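PDB 3LUR: putative bacterial transcription regulation protein from Staphylococcus aureus, which is probably a transcription regulator whose effector-binding domain recognises a small molecule. Local coordinates for residues 100-105 and 150-155; 46-51 and 74-79. One frame throughout, in Å; residues are numbered along the deposited sequence. Where two conformers were deposited one is given.

In the fold
Both contacts belong to one antiparallel six-stranded sheet closed into a barrel, with helices packed on its outer side. Contact 2 comes first along the chain and is complete before contact 1 begins; it lays the end of helix 43-50 on strand 70-77. The next strand, 88-103, then opens contact 1, whose partner 149-156 follows after helix 108-124 and strand 134-138. Their centres are 20 Å apart and their nearest atoms about 9 Å, so the two do not touch. One contact thus lies within the sheet and the other packs a helix on it, in a domain whose family points to effector binding.

Contact 1 (100-105 and 150-155)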
loop_
_atom_site.group_PDB
_atom_site.type_symbol
_atom_site.label_atom_id
_atom_site.label_comp_id
_atom_site.label_asym_id
_atom_site.label_seq_id
_atom_site.Cartn_x
_atom_site.Cartn_y
_atom_site.Cartn_z
ATOM N N PHE A 100 4.342 -10.381 1.562
ATOM C CA PHE A 100 3.370 -11.472 1.541
ATOM C C PHE A 100 2.559 -11.356 0.273
ATOM O O PHE A 100 2.616 -10.336 -0.401
ATOM C CB PHE A 100 2.419 -11.374 2.732
ATOM C CG PHE A 100 3.106 -11.371 4.051
ATOM C CD1 PHE A 100 3.628 -10.207 4.556
ATOM C CD2 PHE A 100 3.203 -12.535 4.804
ATOM C CE1 PHE A 100 4.275 -10.191 5.799
ATOM C CE2 PHE A 100 3.849 -12.533 6.033
ATOM C CZ PHE A 100 4.376 -11.377 6.535
ATOM N N GLU A 101 1.839 -12.419 -0.067
ATOM C CA GLU A 101 0.936 -12.422 -1.218
ATOM C C GLU A 101 -0.484 -12.735 -0.765
ATOM O O GLU A 101 -0.714 -13.658 0.048
ATOM C CB GLU A 101 1.375 -13.422 -2.280
ATOM C CG GLU A 101 2.597 -12.967 -3.071
ATOM C CD GLU A 101 2.945 -13.892 -4.238
ATOM O OE1 GLU A 101 2.436 -15.035 -4.280
ATOM O OE2 GLU A 101 3.708 -13.456 -5.135
ATOM N N ALA A 102 -1.417 -11.928 -1.237
ATOM C CA ALA A 102 -2.826 -12.175 -1.062
ATOM C C ALA A 102 -3.311 -12.634 -2.408
ATOM O O ALA A 102 -3.064 -11.982 -3.401
ATOM C CB ALA A 102 -3.549 -10.909 -0.659
ATOM N N GLN A 103 -3.955 -13.777 -2.457
ATOM C CA GLN A 103 -4.502 -14.246 -3.704
ATOM C C GLN A 103 -6.015 -14.234 -3.643
ATOM O O GLN A 103 -6.626 -14.918 -2.821
ATOM C CB GLN A 103 -3.983 -15.641 -4.077
ATOM C CG GLN A 103 -4.410 -16.018 -5.485
ATOM C CD GLN A 103 -3.750 -17.250 -6.025
ATOM O OE1 GLN A 103 -3.608 -18.234 -5.322
ATOM N NE2 GLN A 103 -3.422 -17.235 -7.340
ATOM N N GLY A 104 -6.618 -13.484 -4.547
ATOM C CA GLY A 104 -8.052 -13.396 -4.573
ATOM C C GLY A 104 -8.538 -12.049 -5.024
ATOM O O GLY A 104 -7.757 -11.153 -5.299
ATOM N N ALA A 105 -9.863 -11.945 -5.091
ATOM C CA ALA A 105 -10.560 -10.775 -5.590
ATOM C C ALA A 105 -10.356 -9.575 -4.703
ATOM O O ALA A 105 -10.427 -9.686 -3.476
ATOM C CB ALA A 105 -12.081 -11.085 -5.742
ATOM N N THR A 150 -2.018 -9.847 -5.055
ATOM C CA THR A 150 -1.667 -8.550 -4.511
ATOM C C THR A 150 -0.497 -8.797 -3.553
ATOM O O THR A 150 -0.536 -9.748 -2.766
ATOM C CB THR A 150 -2.841 -7.939 -3.662
ATOM O OG1 THR A 150 -3.986 -7.755 -4.485
ATOM C CG2 THR A 150 -2.445 -6.596 -3.050
ATOM N N GLU A 151 0.525 -7.963 -3.614
ATOM C CA GLU A 151 1.613 -8.065 -2.653
ATOM C C GLU A 151 1.359 -7.172 -1.486
ATOM O O GLU A 151 0.881 -6.051 -1.636
ATOM C CB GLU A 151 2.952 -7.715 -3.282
ATOM C CG GLU A 151 3.414 -8.697 -4.303
ATOM C CD GLU A 151 4.791 -8.369 -4.863
ATOM O OE1 GLU A 151 5.268 -7.227 -4.697
ATOM O OE2 GLU A 151 5.360 -9.255 -5.537
ATOM N N ILE A 152 1.719 -7.648 -0.306
ATOM C CA ILE A 152 1.588 -6.856 0.910
ATOM C C ILE A 152 3.014 -6.704 1.477
ATOM O O ILE A 152 3.676 -7.698 1.811
ATOM C CB ILE A 152 0.647 -7.514 1.941
ATOM C CG1 ILE A 152 -0.808 -7.393 1.477
ATOM C CG2 ILE A 152 0.810 -6.846 3.343
ATOM C CD1 ILE A 152 -1.819 -8.221 2.298
ATOM N N TRP A 153 3.453 -5.469 1.599
ATOM C CA TRP A 153 4.815 -5.158 2.021
ATOM C C TRP A 153 4.771 -4.557 3.399
ATOM O O TRP A 153 4.288 -3.438 3.573
ATOM C CB TRP A 153 5.422 -4.147 1.061
ATOM C CG TRP A 153 5.720 -4.642 -0.295
ATOM C CD1 TRP A 153 4.831 -5.073 -1.240
ATOM C CD2 TRP A 153 7.007 -4.673 -0.914
ATOM N NE1 TRP A 153 5.495 -5.424 -2.392
ATOM C CE2 TRP A 153 6.831 -5.168 -2.228
ATOM C CE3 TRP A 153 8.283 -4.346 -0.483
ATOM C CZ2 TRP A 153 7.908 -5.358 -3.112
ATOM C CZ3 TRP A 153 9.353 -4.508 -1.364
ATOM C CH2 TRP A 153 9.149 -5.010 -2.668
HETATM N N MSE A 154 5.358 -5.264 4.355
HETATM C CA MSE A 154 5.368 -4.855 5.746
HETATM C C MSE A 154 6.811 -4.569 6.161
HETATM O O MSE A 154 7.673 -5.451 6.070
HETATM C CB MSE A 154 4.825 -5.982 6.637
HETATM C CG MSE A 154 3.511 -6.503 6.213
HETATM SE SE MSE A 154 2.087 -5.150 6.295
HETATM C CE MSE A 154 2.065 -4.759 8.148
ATOM N N PRO A 155 7.072 -3.346 6.642
ATOM C CA PRO A 155 8.440 -2.953 7.004
ATOM C C PRO A 155 8.963 -3.623 8.264
ATOM O O PRO A 155 8.213 -3.837 9.234
ATOM C CB PRO A 155 8.321 -1.451 7.192
ATOM C CG PRO A 155 6.949 -1.240 7.603
ATOM C CD PRO A 155 6.124 -2.241 6.871
HETATM O O HOH W 1 -5.419 -10.238 -4.228
#
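Antiparallel pairing of two barrel strands joins Phe100, Glu101 and Ala102 of strand 88-103 to Ile152, Glu151 and Thr150 of strand 149-156. Phe100 and Ile152 form one hydrogen-bonded pair: Phe100 N reaches Ile152 O at 2.8 Å, and Ile152 N returns a bond to Phe100 O. In the second such pair Ala102 N lies 2.8 Å from Thr150 O, and Thr150 N bonds in turn to Ala102 O. Between them Glu101 and Glu151 make a non-hydrogen-bonded pair, where Glu151 CA offers a CA-H...O contact to Phe100 O at 3.4 Å.

Phe100, Ala102, Thr150 and Ile152 share the face beneath helix 108-124, which touches the last three; apolar or compact side chains suit this buried side. In the conformer described, Phe100 CE1 approaches Met154 CG (selenomethionine) at 3.8 Å, the two side chains crossing at about a right angle. Small Ala102 leaves its CB 4.4 Å from Ile152 CD1. A water within hydrogen-bonding distance of Thr150 OG1, Ala102 O and Gly104 O probably links the strand end to the loop, though it has more acceptors than protons to give.

On the other face the extended chains of Glu101 and Glu151 bring their OE2 atoms to 4.5 Å, a like-charge approach that may raise the proton affinity of either. Trp153 NE1 gives Glu151 OE1 a bond of 2.9 Å on its anti side, steadying that carboxylate, while the indole stacks on Phe135. The arrangement is that of an antiparallel strand pair in the sheet of an effector-binding domain, backed by a helix on one face.

Contact 2 (46-51 and 74-79); sequences DLQLKN and IAVTGD. With EDO (1,2-ethanediol), chain H.
Val76 meets the end of helix 43-50 in a helix-on-sheet packing, the helix lying on the outside of the barrel. The segment axes run within 21° of each other and 7.8 Å apart at their closest, with no direct hydrogen bond between them. Val76 points its branched side chain into the helix. In the conformer described, CG2, in the crowded position between its own backbone N and carbonyl carbon (CG1 has chi1 -62°), touches Leu47 O at 3.3 Å, while CG1 lies 4.0 Å from Leu47 CB. A beta-branched residue suits the place, since its two methyls fill two directions. Farther up, Leu47 sends CD1 to 4.3 Å from Ile74 CG2, and both of these apolar side chains are buried.

Where the helix gives way to loop, the amide of Asn51 lies against Val76, with ND2 3.7 Å from CG1. Its CG stands anti to the backbone N (chi1 -166°), which turns the amide toward Gln48. There Asn51 ND2 donates to Gln48 OE1 at 3.0 Å, in the plane of both amides, and also to Gly57 O, while Asn51 OD1 accepts from Gly53 N. Asparagine fits because its amide can donate and accept at once, joining the helix end to the following loop.

Asn51 CA makes a CA-H...O contact with Thr77 O, and Thr77 OG1 bonds to Asn52 OD1 and Leu55 N. Val15 of strand 5-21 lines the flank beside Leu47 and Lys50. Beyond the strand a water donates to Lys50 O at 2.6 Å and accepts from Asp79 N at 3.0 Å.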
loop_
_atom_site.group_PDB
_atom_site.type_symbol
_atom_site.label_atom_id
_atom_site.label_comp_id
_atom_site.label_asym_id
_atom_site.label_seq_id
_atom_site.Cartn_x
_atom_site.Cartn_y
_atom_site.Cartn_z
ATOM N N ASP A 46 -3.922 9.291 -14.544
ATOM C CA ASP A 46 -2.919 10.319 -14.415
ATOM C C ASP A 46 -1.678 9.858 -13.621
ATOM O O ASP A 46 -0.566 10.164 -14.001
ATOM C CB ASP A 46 -3.509 11.549 -13.750
ATOM C CG ASP A 46 -2.633 12.762 -13.924
ATOM O OD1 ASP A 46 -2.215 13.017 -15.085
ATOM O OD2 ASP A 46 -2.356 13.448 -12.915
ATOM N N LEU A 47 -1.884 9.159 -12.501
ATOM C CA LEU A 47 -0.770 8.665 -11.716
ATOM C C LEU A 47 0.019 7.612 -12.481
ATOM O O LEU A 47 1.231 7.551 -12.375
ATOM C CB LEU A 47 -1.243 8.093 -10.384
ATOM C CG LEU A 47 -1.796 9.067 -9.368
ATOM C CD1 LEU A 47 -2.229 8.270 -8.131
ATOM C CD2 LEU A 47 -0.759 10.132 -9.018
ATOM N N GLN A 48 -0.663 6.807 -13.286
ATOM C CA GLN A 48 0.039 5.782 -14.047
ATOM C C GLN A 48 0.979 6.386 -15.069
ATOM O O GLN A 48 1.983 5.765 -15.407
ATOM C CB GLN A 48 -0.920 4.774 -14.678
ATOM C CG GLN A 48 -1.500 3.807 -13.667
ATOM C CD GLN A 48 -0.445 2.867 -13.053
ATOM O OE1 GLN A 48 0.605 3.300 -12.568
ATOM N NE2 GLN A 48 -0.759 1.571 -13.036
ATOM N N LEU A 49 0.700 7.610 -15.514
ATOM C CA LEU A 49 1.603 8.287 -16.442
ATOM C C LEU A 49 2.867 8.736 -15.750
ATOM O O LEU A 49 3.874 8.914 -16.404
ATOM C CB LEU A 49 0.934 9.491 -17.084
ATOM C CG LEU A 49 -0.204 9.170 -18.042
ATOM C CD1 LEU A 49 -0.856 10.483 -18.534
ATOM C CD2 LEU A 49 0.321 8.334 -19.199
ATOM N N LYS A 50 2.800 8.913 -14.423
ATOM C CA LYS A 50 3.945 9.355 -13.608
ATOM C C LYS A 50 4.736 8.198 -13.021
ATOM O O LYS A 50 5.791 8.400 -12.429
ATOM C CB LYS A 50 3.454 10.219 -12.434
ATOM C CG LYS A 50 2.680 11.449 -12.867
ATOM C CD LYS A 50 2.402 12.382 -11.698
ATOM C CE LYS A 50 1.614 13.613 -12.150
ATOM N NZ LYS A 50 2.331 14.364 -13.225
ATOM N N ASN A 51 4.213 6.997 -13.161
ATOM C CA ASN A 51 4.832 5.802 -12.572
ATOM C C ASN A 51 6.192 5.536 -13.201
ATOM O O ASN A 51 6.282 5.257 -14.389
ATOM C CB ASN A 51 3.903 4.599 -12.735
ATOM C CG ASN A 51 4.303 3.410 -11.864
ATOM O OD1 ASN A 51 5.477 3.172 -11.612
ATOM N ND2 ASN A 51 3.311 2.652 -11.417
ATOM N N ILE A 74 -3.292 6.303 -2.232
ATOM C CA ILE A 74 -3.194 5.644 -3.527
ATOM C C ILE A 74 -2.051 6.377 -4.218
ATOM O O ILE A 74 -2.087 7.602 -4.337
ATOM C CB ILE A 74 -4.507 5.769 -4.287
ATOM C CG1 ILE A 74 -5.550 4.910 -3.571
ATOM C CG2 ILE A 74 -4.345 5.360 -5.776
ATOM C CD1 ILE A 74 -6.970 5.056 -4.119
ATOM N N ALA A 75 -1.035 5.644 -4.645
ATOM C CA ALA A 75 0.159 6.289 -5.131
ATOM C C ALA A 75 0.989 5.412 -6.047
ATOM O O ALA A 75 0.863 4.170 -6.066
ATOM C CB ALA A 75 1.025 6.664 -3.918
ATOM N N VAL A 76 1.876 6.073 -6.767
ATOM C CA VAL A 76 2.857 5.392 -7.608
ATOM C C VAL A 76 4.234 5.923 -7.259
ATOM O O VAL A 76 4.373 7.043 -6.763
ATOM C CB VAL A 76 2.629 5.617 -9.125
ATOM C CG1 VAL A 76 1.280 5.066 -9.554
ATOM C CG2 VAL A 76 2.765 7.111 -9.514
ATOM N N THR A 77 5.257 5.115 -7.519
ATOM C CA THR A 77 6.624 5.576 -7.351
ATOM C C THR A 77 6.910 6.463 -8.535
ATOM O O THR A 77 6.654 6.092 -9.706
ATOM C CB THR A 77 7.621 4.446 -7.329
ATOM O OG1 THR A 77 7.483 3.669 -8.522
ATOM C CG2 THR A 77 7.434 3.583 -6.107
ATOM N N GLY A 78 7.401 7.667 -8.247
ATOM C CA GLY A 78 7.698 8.640 -9.284
ATOM C C GLY A 78 8.966 9.414 -9.042
ATOM O O GLY A 78 9.615 9.256 -8.009
ATOM N N ASP A 79 9.326 10.240 -10.017
ATOM C CA ASP A 79 10.486 11.123 -9.907
ATOM C C ASP A 79 10.060 12.424 -9.254
ATOM O O ASP A 79 8.906 12.813 -9.366
ATOM C CB ASP A 79 11.061 11.438 -11.291
ATOM C CG ASP A 79 11.603 10.197 -12.001
ATOM O OD1 ASP A 79 11.944 9.217 -11.311
ATOM O OD2 ASP A 79 11.703 10.223 -13.237
HETATM C C1 EDO H . -1.015 -1.366 -13.470
HETATM O O1 EDO H . -1.266 -1.395 -12.052
HETATM C C2 EDO H . 0.421 -1.827 -13.752
HETATM O O2 EDO H . 1.370 -0.839 -13.336
HETATM O O HOH W 2 7.436 10.461 -12.276
#